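Local structure of MetRS related protein (Pyrococcus horikoshii, 2CWP) at residues 47-52 with 80-85. The protein probably binds tRNA through an OB-fold domain related to that of methionyl-tRNA synthetase, and is thought to serve in methionylation of tRNA. Sequence-based numbering, arbitrary orientation.
Sequences TIVTGI and VESQGM
Ser82 OG receives the backbone N-H of Val49 in a weak but nearly straight bond (3.3 Å from Val49 N) and donates to a water 2.6 Å away, which in turn donates to Val49 O and Gly84 O. These bonds tie strand 45-50 of the putative tRNA-binding domain, of the OB fold, to segment 80-85, whose strand 80-82 pairs antiparallel with 75-77 in a small hairpin; the strands 47-50 and 80-82 run almost perpendicular, at 98°. With OG anti to the backbone N of Ser82 (chi1 174°), the hydroxyl faces Val49 and its water. Two residues before Val49, Thr47 is held at both backbone polar atoms by Gln83. The N-H of Gln83 meets Thr47 O, with N and O 2.7 Å apart, while its side chain, extended beyond CG, brings OE1 to the N-H of Thr47, 2.9 Å from Thr47 N, in the carbonyl plane and on a lone pair. Shortening Gln83 to alanine would remove OE1 and is likely to leave Thr47 N without this acceptor. Apolar contacts flank these bonds: Ile48, which also packs on Phe68, lays CG1 and CD1 against Gly84 CA, and at the start of strand 80-82, Val80 CG1 lies 3.7 Å from Val49 CG2.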
# COMPACT_ATOMS: atom_id res chain seq x y z
N THR A 47 -6.11 -3.36 7.01
CA THR A 47 -5.28 -2.39 7.69
C THR A 47 -3.90 -2.56 7.13
O THR A 47 -3.32 -3.65 7.17
CB THR A 47 -5.26 -2.64 9.21
OG1 THR A 47 -6.59 -2.47 9.72
CG2 THR A 47 -4.32 -1.67 9.91
N ILE A 48 -3.36 -1.47 6.58
CA ILE A 48 -2.05 -1.51 5.98
C ILE A 48 -1.14 -0.39 6.47
O ILE A 48 -1.51 0.78 6.44
CB ILE A 48 -2.16 -1.44 4.44
CG1 ILE A 48 -2.79 -2.74 3.92
CG2 ILE A 48 -0.78 -1.19 3.81
CD1 ILE A 48 -3.09 -2.77 2.44
N VAL A 49 0.05 -0.78 6.90
CA VAL A 49 1.03 0.18 7.38
C VAL A 49 2.07 0.50 6.29
O VAL A 49 2.53 -0.39 5.58
CB VAL A 49 1.75 -0.38 8.64
CG1 VAL A 49 2.79 0.62 9.14
CG2 VAL A 49 0.72 -0.68 9.73
N THR A 50 2.41 1.78 6.17
CA THR A 50 3.42 2.24 5.21
C THR A 50 4.32 3.21 5.99
O THR A 50 3.83 3.94 6.85
CB THR A 50 2.77 2.97 4.00
OG1 THR A 50 3.79 3.38 3.08
CG2 THR A 50 2.00 4.19 4.46
N GLY A 51 5.62 3.22 5.71
CA GLY A 51 6.51 4.10 6.44
C GLY A 51 7.09 5.24 5.63
O GLY A 51 8.30 5.39 5.54
N ILE A 52 6.22 6.07 5.07
CA ILE A 52 6.67 7.18 4.23
C ILE A 52 6.36 8.55 4.81
O ILE A 52 6.65 9.56 4.17
CB ILE A 52 5.99 7.07 2.83
CG1 ILE A 52 4.47 7.15 2.99
CG2 ILE A 52 6.38 5.75 2.16
CD1 ILE A 52 3.66 6.76 1.74
N VAL A 80 1.09 -2.76 15.38
CA VAL A 80 -0.00 -2.66 14.41
C VAL A 80 0.07 -3.77 13.36
O VAL A 80 1.10 -3.95 12.70
CB VAL A 80 -0.01 -1.30 13.70
CG1 VAL A 80 -1.25 -1.19 12.83
CG2 VAL A 80 0.04 -0.18 14.70
N GLU A 81 -1.02 -4.50 13.22
CA GLU A 81 -1.11 -5.59 12.27
C GLU A 81 -1.31 -5.06 10.86
O GLU A 81 -2.34 -4.46 10.56
CB GLU A 81 -2.27 -6.52 12.66
CG GLU A 81 -2.52 -7.72 11.75
CD GLU A 81 -1.50 -8.83 11.93
OE1 GLU A 81 -0.31 -8.59 11.64
OE2 GLU A 81 -1.89 -9.94 12.36
N SER A 82 -0.31 -5.25 10.00
CA SER A 82 -0.39 -4.81 8.62
C SER A 82 -0.79 -6.01 7.75
O SER A 82 -0.09 -7.02 7.71
CB SER A 82 0.96 -4.26 8.17
OG SER A 82 0.94 -3.95 6.79
N GLN A 83 -1.91 -5.89 7.04
CA GLN A 83 -2.40 -6.98 6.20
C GLN A 83 -2.16 -6.73 4.70
O GLN A 83 -2.97 -7.15 3.86
CB GLN A 83 -3.90 -7.17 6.42
CG GLN A 83 -4.34 -7.24 7.88
CD GLN A 83 -5.85 -7.19 8.01
OE1 GLN A 83 -6.47 -6.17 7.73
NE2 GLN A 83 -6.44 -8.30 8.44
N GLY A 84 -1.07 -6.06 4.36
CA GLY A 84 -0.77 -5.79 2.97
C GLY A 84 0.35 -4.78 2.85
O GLY A 84 1.03 -4.48 3.82
N MET A 85 0.54 -4.24 1.65
CA MET A 85 1.61 -3.28 1.47
C MET A 85 1.38 -2.33 0.30
O MET A 85 1.12 -2.76 -0.82
CB MET A 85 2.92 -4.03 1.30
CG MET A 85 4.13 -3.16 1.18
SD MET A 85 5.62 -4.18 1.20
CE MET A 85 5.51 -4.93 -0.43
O HOH W 1 2.96 -3.34 5.25